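Long-range contact in N-acyl-D-glutamate deacylase (Bordetella bronchiseptica, PDB 3GIP), which catalyses the hydrolysis of N-acyl-D-glutamate to D-glutamate and a carboxylate, as a zinc-binding member of the amidohydrolase superfamily: residues L234-H248 with N266-D280. Sequence-based numbering, arbitrary orientation.
Sequences LAIGRGTGCATVVSH and NIDRAREQGVEVALD. With ZN (zinc ion), chain F.
Leu-234 packs against Asn-266, Ala-270 and Val-277. Its CB leads toward residues 266-280, CG lies anti to the carbonyl carbon (chi1 -72°), and the branch there sends the two methyls to different neighbours. CD1 rests against the amide of Asn-266, 3.5 Å from its CG, and also meets Ile-267; CD2 touches both Ala-270 CB and Val-277 CG2, 3.9 Å from the latter. A branched leucine tip thus touches helix and strand together, while small Ala-270 lets it come close. One turn on, Arg-238 lays its aliphatic part against Val-275 and Gln-273; its guanidinium pairs with Glu-231, the same carboxylate that accepts from Asn-266 ND2, and a water links Arg-238 NH1 to Asn-266 OD1. Gly-237 suits its place because a CB there would collide with Thr-244 OG1.

The parallel strands are joined by Thr-244 N to Glu-276 O (2.7 Å), Ala-278 N to Thr-244 O and Val-246 N to Ala-278 O. Beyond them, Asp-280 OD1 accepts from His-248 N at 2.9 Å, the donor standing 47° out of the carboxylate plane. This bond holds the backbone of His-248, whose NE2 binds zinc at 2.1 Å alongside Cys-95 and His-218.

Strand 243-246, helix 260-272 and strand 277-281 form a beta-alpha-beta unit of the TIM-barrel-like amidohydrolase fold, its strands lying between 214-218 and 360-362. Helix 226-240 comes just before and packs beside helix 260-272, segments 234-240 and 266-272 running almost parallel (7°).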
ATOM      1  N   LEU A 234      11.091  13.237   9.139  1.00 15.37           N
ATOM      2  CA  LEU A 234      10.463  14.555   9.132  1.00 14.07           C
ATOM      3  C   LEU A 234      11.545  15.611   8.918  1.00 15.80           C
ATOM      4  O   LEU A 234      11.313  16.624   8.261  1.00 16.42           O
ATOM      5  CB  LEU A 234       9.724  14.823  10.448  1.00 15.16           C
ATOM      6  CG  LEU A 234       8.423  14.041  10.652  1.00 15.32           C
ATOM      7  CD1 LEU A 234       7.783  14.469  11.965  1.00 15.70           C
ATOM      8  CD2 LEU A 234       7.469  14.297   9.492  1.00 18.02           C
ATOM      9  N   ALA A 235      12.730  15.359   9.466  1.00 15.59           N
ATOM     10  CA  ALA A 235      13.848  16.287   9.320  1.00 16.51           C
ATOM     11  C   ALA A 235      14.209  16.405   7.845  1.00 16.51           C
ATOM     12  O   ALA A 235      14.547  17.485   7.360  1.00 17.67           O
ATOM     13  CB  ALA A 235      15.046  15.796  10.120  1.00 15.07           C
ATOM     14  N   ILE A 236      14.142  15.287   7.134  1.00 17.56           N
ATOM     15  CA  ILE A 236      14.441  15.274   5.708  1.00 17.80           C
ATOM     16  C   ILE A 236      13.392  16.102   4.976  1.00 18.39           C
ATOM     17  O   ILE A 236      13.710  16.861   4.064  1.00 19.34           O
ATOM     18  CB  ILE A 236      14.430  13.832   5.155  1.00 17.13           C
ATOM     19  CG1 ILE A 236      15.588  13.040   5.765  1.00 17.90           C
ATOM     20  CG2 ILE A 236      14.521  13.847   3.636  1.00 18.51           C
ATOM     21  CD1 ILE A 236      15.550  11.565   5.453  1.00 18.40           C
ATOM     22  N   GLY A 237      12.135  15.955   5.385  1.00 17.01           N
ATOM     23  CA  GLY A 237      11.066  16.703   4.750  1.00 17.35           C
ATOM     24  C   GLY A 237      11.133  18.193   5.030  1.00 18.04           C
ATOM     25  O   GLY A 237      10.894  19.003   4.138  1.00 19.04           O
ATOM     26  N   ARG A 238      11.457  18.558   6.265  1.00 18.24           N
ATOM     27  CA  ARG A 238      11.543  19.965   6.639  1.00 19.97           C
ATOM     28  C   ARG A 238      12.716  20.656   5.954  1.00 20.71           C
ATOM     29  O   ARG A 238      12.623  21.824   5.570  1.00 19.75           O
ATOM     30  CB  ARG A 238      11.676  20.102   8.159  1.00 21.63           C
ATOM     31  CG  ARG A 238      10.456  19.605   8.927  1.00 24.99           C
ATOM     32  CD  ARG A 238      10.608  19.784  10.429  1.00 28.06           C
ATOM     33  NE  ARG A 238      11.842  19.184  10.926  1.00 29.38           N
ATOM     34  CZ  ARG A 238      11.904  18.293  11.910  1.00 28.65           C
ATOM     35  NH1 ARG A 238      10.798  17.881  12.520  1.00 26.22           N
ATOM     36  NH2 ARG A 238      13.081  17.813  12.286  1.00 26.84           N
ATOM     37  N   GLY A 239      13.815  19.930   5.794  1.00 19.92           N
ATOM     38  CA  GLY A 239      14.985  20.509   5.163  1.00 20.10           C
ATOM     39  C   GLY A 239      14.897  20.628   3.654  1.00 20.88           C
ATOM     40  O   GLY A 239      15.414  21.583   3.077  1.00 23.19           O
ATOM     41  N   THR A 240      14.234  19.672   3.009  1.00 19.67           N
ATOM     42  CA  THR A 240      14.116  19.678   1.552  1.00 18.32           C
ATOM     43  C   THR A 240      12.759  20.117   1.022  1.00 18.77           C
ATOM     44  O   THR A 240      12.633  20.474  -0.152  1.00 19.84           O
ATOM     45  CB  THR A 240      14.396  18.282   0.969  1.00 19.16           C
ATOM     46  OG1 THR A 240      13.370  17.377   1.398  1.00 18.02           O
ATOM     47  CG2 THR A 240      15.745  17.768   1.438  1.00 18.53           C
ATOM     48  N   GLY A 241      11.743  20.084   1.877  1.00 18.15           N
ATOM     49  CA  GLY A 241      10.406  20.462   1.452  1.00 18.17           C
ATOM     50  C   GLY A 241       9.717  19.331   0.703  1.00 18.28           C
ATOM     51  O   GLY A 241       8.644  19.511   0.126  1.00 19.06           O
ATOM     52  N   CYS A 242      10.334  18.154   0.716  1.00 16.54           N
ATOM     53  CA  CYS A 242       9.779  16.999   0.023  1.00 16.17           C
ATOM     54  C   CYS A 242       8.554  16.422   0.727  1.00 15.56           C
ATOM     55  O   CYS A 242       8.600  16.122   1.923  1.00 16.99           O
ATOM     56  CB  CYS A 242      10.847  15.907  -0.105  1.00 16.69           C
ATOM     57  SG  CYS A 242      10.393  14.546  -1.201  1.00 17.07           S
ATOM     58  N   ALA A 243       7.459  16.271  -0.017  1.00 14.32           N
ATOM     59  CA  ALA A 243       6.237  15.693   0.537  1.00 14.72           C
ATOM     60  C   ALA A 243       6.635  14.329   1.100  1.00 15.30           C
ATOM     61  O   ALA A 243       7.372  13.575   0.460  1.00 14.31           O
ATOM     62  CB  ALA A 243       5.185  15.543  -0.551  1.00 15.37           C
ATOM     63  N   THR A 244       6.127  14.006   2.287  1.00 14.93           N
ATOM     64  CA  THR A 244       6.496  12.766   2.961  1.00 14.79           C
ATOM     65  C   THR A 244       5.315  11.927   3.428  1.00 15.39           C
ATOM     66  O   THR A 244       4.286  12.461   3.832  1.00 15.65           O
ATOM     67  CB  THR A 244       7.361  13.098   4.197  1.00 15.27           C
ATOM     68  OG1 THR A 244       8.509  13.850   3.783  1.00 16.82           O
ATOM     69  CG2 THR A 244       7.808  11.837   4.916  1.00 17.35           C
ATOM     70  N   VAL A 245       5.479  10.608   3.367  1.00 13.89           N
ATOM     71  CA  VAL A 245       4.453   9.680   3.829  1.00 13.46           C
ATOM     72  C   VAL A 245       5.114   8.673   4.763  1.00 14.30           C
ATOM     73  O   VAL A 245       6.115   8.052   4.406  1.00 13.61           O
ATOM     74  CB  VAL A 245       3.798   8.899   2.667  1.00 13.71           C
ATOM     75  CG1 VAL A 245       2.844   7.852   3.223  1.00 15.16           C
ATOM     76  CG2 VAL A 245       3.041   9.850   1.753  1.00 14.45           C
ATOM     77  N   VAL A 246       4.575   8.536   5.972  1.00 12.70           N
ATOM     78  CA  VAL A 246       5.103   7.574   6.930  1.00 12.78           C
ATOM     79  C   VAL A 246       4.292   6.296   6.734  1.00 11.82           C
ATOM     80  O   VAL A 246       3.114   6.238   7.084  1.00 14.13           O
ATOM     81  CB  VAL A 246       4.937   8.058   8.389  1.00 12.49           C
ATOM     82  CG1 VAL A 246       5.510   7.014   9.343  1.00 13.80           C
ATOM     83  CG2 VAL A 246       5.643   9.400   8.577  1.00 14.18           C
ATOM     84  N   SER A 247       4.929   5.284   6.154  1.00 10.87           N
ATOM     85  CA  SER A 247       4.278   4.011   5.871  1.00 11.75           C
ATOM     86  C   SER A 247       3.893   3.204   7.103  1.00 11.60           C
ATOM     87  O   SER A 247       4.590   3.226   8.118  1.00 12.97           O
ATOM     88  CB  SER A 247       5.186   3.151   4.989  1.00 12.91           C
ATOM     89  OG  SER A 247       5.435   3.789   3.747  1.00 12.65           O
ATOM     90  N   HIS A 248       2.782   2.481   6.978  1.00 11.92           N
ATOM     91  CA  HIS A 248       2.260   1.614   8.032  1.00 11.26           C
ATOM     92  C   HIS A 248       2.722   2.033   9.421  1.00 10.85           C
ATOM     93  O   HIS A 248       3.413   1.289  10.119  1.00 11.74           O
ATOM     94  CB  HIS A 248       2.641   0.144   7.750  1.00 11.79           C
ATOM     95  CG  HIS A 248       4.070  -0.069   7.333  1.00 12.99           C
ATOM     96  ND1 HIS A 248       5.143   0.390   8.065  1.00 13.06           N
ATOM     97  CD2 HIS A 248       4.597  -0.768   6.298  1.00 14.47           C
ATOM     98  CE1 HIS A 248       6.267  -0.016   7.505  1.00 15.97           C
ATOM     99  NE2 HIS A 248       5.964  -0.723   6.431  1.00 11.55           N
ATOM    100  N   ASN A 266       4.603  15.207  16.417  1.00 15.22           N
ATOM    101  CA  ASN A 266       5.751  15.653  15.634  1.00 14.23           C
ATOM    102  C   ASN A 266       5.300  15.856  14.193  1.00 15.55           C
ATOM    103  O   ASN A 266       5.657  16.841  13.543  1.00 16.23           O
ATOM    104  CB  ASN A 266       6.859  14.601  15.705  1.00 15.25           C
ATOM    105  CG  ASN A 266       8.216  15.155  15.327  1.00 16.24           C
ATOM    106  OD1 ASN A 266       8.348  16.330  14.988  1.00 18.17           O
ATOM    107  ND2 ASN A 266       9.236  14.306  15.388  1.00 16.84           N
ATOM    108  N   ILE A 267       4.503  14.915  13.701  1.00 14.82           N
ATOM    109  CA  ILE A 267       3.970  14.991  12.348  1.00 14.41           C
ATOM    110  C   ILE A 267       3.133  16.262  12.219  1.00 15.20           C
ATOM    111  O   ILE A 267       3.227  16.983  11.226  1.00 16.35           O
ATOM    112  CB  ILE A 267       3.114  13.743  12.046  1.00 14.32           C
ATOM    113  CG1 ILE A 267       4.042  12.541  11.845  1.00 14.50           C
ATOM    114  CG2 ILE A 267       2.227  13.979  10.831  1.00 13.89           C
ATOM    115  CD1 ILE A 267       3.330  11.211  11.687  1.00 14.93           C
ATOM    116  N   ASP A 268       2.323  16.546  13.234  1.00 15.62           N
ATOM    117  CA  ASP A 268       1.494  17.744  13.213  1.00 15.12           C
ATOM    118  C   ASP A 268       2.341  19.010  13.185  1.00 16.23           C
ATOM    119  O   ASP A 268       2.010  19.961  12.481  1.00 16.48           O
ATOM    120  CB  ASP A 268       0.555  17.769  14.422  1.00 15.06           C
ATOM    121  CG  ASP A 268      -0.607  16.804  14.276  1.00 15.48           C
ATOM    122  OD1 ASP A 268      -0.843  16.318  13.148  1.00 15.39           O
ATOM    123  OD2 ASP A 268      -1.298  16.542  15.283  1.00 14.69           O
ATOM    124  N   ARG A 269       3.434  19.029  13.944  1.00 16.18           N
ATOM    125  CA  ARG A 269       4.297  20.206  13.957  1.00 18.16           C
ATOM    126  C   ARG A 269       4.893  20.437  12.573  1.00 18.68           C
ATOM    127  O   ARG A 269       5.048  21.579  12.136  1.00 19.93           O
ATOM    128  CB  ARG A 269       5.421  20.051  14.988  1.00 19.27           C
ATOM    129  CG  ARG A 269       4.954  20.144  16.437  1.00 22.58           C
ATOM    130  CD  ARG A 269       6.127  20.346  17.396  1.00 24.92           C
ATOM    131  NE  ARG A 269       6.968  19.158  17.535  1.00 26.59           N
ATOM    132  CZ  ARG A 269       6.637  18.080  18.242  1.00 27.75           C
ATOM    133  NH1 ARG A 269       5.475  18.032  18.879  1.00 27.66           N
ATOM    134  NH2 ARG A 269       7.472  17.052  18.317  1.00 26.85           N
ATOM    135  N   ALA A 270       5.215  19.350  11.881  1.00 18.84           N
ATOM    136  CA  ALA A 270       5.795  19.447  10.547  1.00 18.12           C
ATOM    137  C   ALA A 270       4.799  19.958   9.510  1.00 19.46           C
ATOM    138  O   ALA A 270       5.140  20.807   8.683  1.00 19.42           O
ATOM    139  CB  ALA A 270       6.342  18.091  10.113  1.00 18.96           C
ATOM    140  N   ARG A 271       3.569  19.451   9.546  1.00 19.02           N
ATOM    141  CA  ARG A 271       2.575  19.882   8.571  1.00 18.88           C
ATOM    142  C   ARG A 271       2.065  21.290   8.856  1.00 20.09           C
ATOM    143  O   ARG A 271       1.595  21.978   7.952  1.00 20.37           O
ATOM    144  CB  ARG A 271       1.420  18.864   8.478  1.00 19.81           C
ATOM    145  CG  ARG A 271       0.515  18.713   9.691  1.00 19.43           C
ATOM    146  CD  ARG A 271      -0.191  17.351   9.627  1.00 18.64           C
ATOM    147  NE  ARG A 271      -1.290  17.214  10.583  1.00 17.55           N
ATOM    148  CZ  ARG A 271      -2.542  17.595  10.347  1.00 16.93           C
ATOM    149  NH1 ARG A 271      -2.867  18.139   9.177  1.00 16.36           N
ATOM    150  NH2 ARG A 271      -3.473  17.426  11.283  1.00 18.01           N
ATOM    151  N   GLU A 272       2.171  21.720  10.109  1.00 20.36           N
ATOM    152  CA  GLU A 272       1.758  23.069  10.486  1.00 22.08           C
ATOM    153  C   GLU A 272       2.748  24.041   9.853  1.00 24.33           C
ATOM    154  O   GLU A 272       2.391  25.161   9.483  1.00 25.62           O
ATOM    155  CB  GLU A 272       1.785  23.232  12.010  1.00 21.54           C
ATOM    156  CG  GLU A 272       0.603  22.607  12.730  1.00 20.26           C
ATOM    157  CD  GLU A 272       0.834  22.469  14.224  1.00 21.95           C
ATOM    158  OE1 GLU A 272       1.702  23.184  14.770  1.00 22.02           O
ATOM    159  OE2 GLU A 272       0.139  21.648  14.857  1.00 21.67           O
ATOM    160  N   GLN A 273       3.993  23.588   9.726  1.00 25.68           N
ATOM    161  CA  GLN A 273       5.072  24.386   9.150  1.00 28.46           C
ATOM    162  C   GLN A 273       5.045  24.421   7.625  1.00 28.98           C
ATOM    163  O   GLN A 273       5.871  25.090   7.004  1.00 29.45           O
ATOM    164  CB  GLN A 273       6.427  23.850   9.618  1.00 31.37           C
ATOM    165  CG  GLN A 273       6.651  23.929  11.118  1.00 36.18           C
ATOM    166  CD  GLN A 273       7.933  23.236  11.552  1.00 38.94           C
ATOM    167  OE1 GLN A 273       8.081  22.022  11.397  1.00 40.55           O
ATOM    168  NE2 GLN A 273       8.868  24.008  12.095  1.00 41.07           N
ATOM    169  N   GLY A 274       4.111  23.694   7.018  1.00 27.69           N
ATOM    170  CA  GLY A 274       4.013  23.696   5.570  1.00 27.34           C
ATOM    171  C   GLY A 274       4.511  22.456   4.851  1.00 26.45           C
ATOM    172  O   GLY A 274       4.367  22.350   3.634  1.00 28.09           O
ATOM    173  N   VAL A 275       5.108  21.521   5.585  1.00 25.17           N
ATOM    174  CA  VAL A 275       5.600  20.296   4.965  1.00 24.32           C
ATOM    175  C   VAL A 275       4.401  19.390   4.732  1.00 22.64           C
ATOM    176  O   VAL A 275       3.567  19.233   5.622  1.00 22.09           O
ATOM    177  CB  VAL A 275       6.598  19.553   5.882  1.00 26.47           C
ATOM    178  CG1 VAL A 275       7.119  18.305   5.179  1.00 27.57           C
ATOM    179  CG2 VAL A 275       7.744  20.474   6.260  1.00 28.01           C
ATOM    180  N   GLU A 276       4.293  18.815   3.539  1.00 20.48           N
ATOM    181  CA  GLU A 276       3.178  17.921   3.264  1.00 20.18           C
ATOM    182  C   GLU A 276       3.522  16.561   3.840  1.00 19.20           C
ATOM    183  O   GLU A 276       4.398  15.868   3.330  1.00 18.55           O
ATOM    184  CB  GLU A 276       2.917  17.791   1.760  1.00 23.20           C
ATOM    185  CG  GLU A 276       2.315  19.034   1.125  1.00 27.47           C
ATOM    186  CD  GLU A 276       1.744  18.766  -0.256  1.00 29.70           C
ATOM    187  OE1 GLU A 276       1.257  19.723  -0.893  1.00 31.19           O
ATOM    188  OE2 GLU A 276       1.775  17.599  -0.705  1.00 32.27           O
ATOM    189  N   VAL A 277       2.843  16.186   4.918  1.00 15.93           N
ATOM    190  CA  VAL A 277       3.098  14.900   5.540  1.00 15.15           C
ATOM    191  C   VAL A 277       1.805  14.125   5.725  1.00 14.30           C
ATOM    192  O   VAL A 277       0.788  14.676   6.151  1.00 15.23           O
ATOM    193  CB  VAL A 277       3.791  15.061   6.917  1.00 16.18           C
ATOM    194  CG1 VAL A 277       2.897  15.831   7.868  1.00 21.97           C
ATOM    195  CG2 VAL A 277       4.138  13.692   7.490  1.00 16.65           C
ATOM    196  N   ALA A 278       1.844  12.849   5.371  1.00 13.71           N
ATOM    197  CA  ALA A 278       0.690  11.978   5.524  1.00 12.73           C
ATOM    198  C   ALA A 278       1.195  10.638   6.038  1.00 12.68           C
ATOM    199  O   ALA A 278       2.393  10.457   6.250  1.00 11.55           O
ATOM    200  CB  ALA A 278      -0.033  11.805   4.190  1.00 13.76           C
ATOM    201  N   LEU A 279       0.282   9.701   6.253  1.00 12.96           N
ATOM    202  CA  LEU A 279       0.663   8.386   6.742  1.00 12.06           C
ATOM    203  C   LEU A 279      -0.411   7.383   6.366  1.00 11.39           C
ATOM    204  O   LEU A 279      -1.439   7.745   5.794  1.00 11.63           O
ATOM    205  CB  LEU A 279       0.827   8.406   8.268  1.00 12.17           C
ATOM    206  CG  LEU A 279      -0.417   8.757   9.101  1.00 12.01           C
ATOM    207  CD1 LEU A 279      -0.277   8.155  10.491  1.00 13.52           C
ATOM    208  CD2 LEU A 279      -0.604  10.263   9.199  1.00 13.01           C
ATOM    209  N   ASP A 280      -0.162   6.117   6.673  1.00 12.07           N
ATOM    210  CA  ASP A 280      -1.147   5.089   6.394  1.00 12.82           C
ATOM    211  C   ASP A 280      -0.995   3.929   7.360  1.00 12.11           C
ATOM    212  O   ASP A 280       0.054   3.757   7.991  1.00 13.07           O
ATOM    213  CB  ASP A 280      -1.054   4.611   4.927  1.00 12.79           C
ATOM    214  CG  ASP A 280       0.342   4.148   4.530  1.00 14.14           C
ATOM    215  OD1 ASP A 280       0.771   3.056   4.960  1.00 14.06           O
ATOM    216  OD2 ASP A 280       1.015   4.886   3.776  1.00 13.59           O
TER
HETATM  217 ZN    ZN F 484       7.394  -1.697   5.228  1.00 14.07          ZN
HETATM  218  O   HOH W   1       8.123  18.568  13.248  1.00 23.35           O
HETATM  219  O   HOH W   2       5.857  19.211   1.110  1.00 26.82           O
HETATM  220  O   HOH W   3       3.037   3.968   2.553  1.00 14.57           O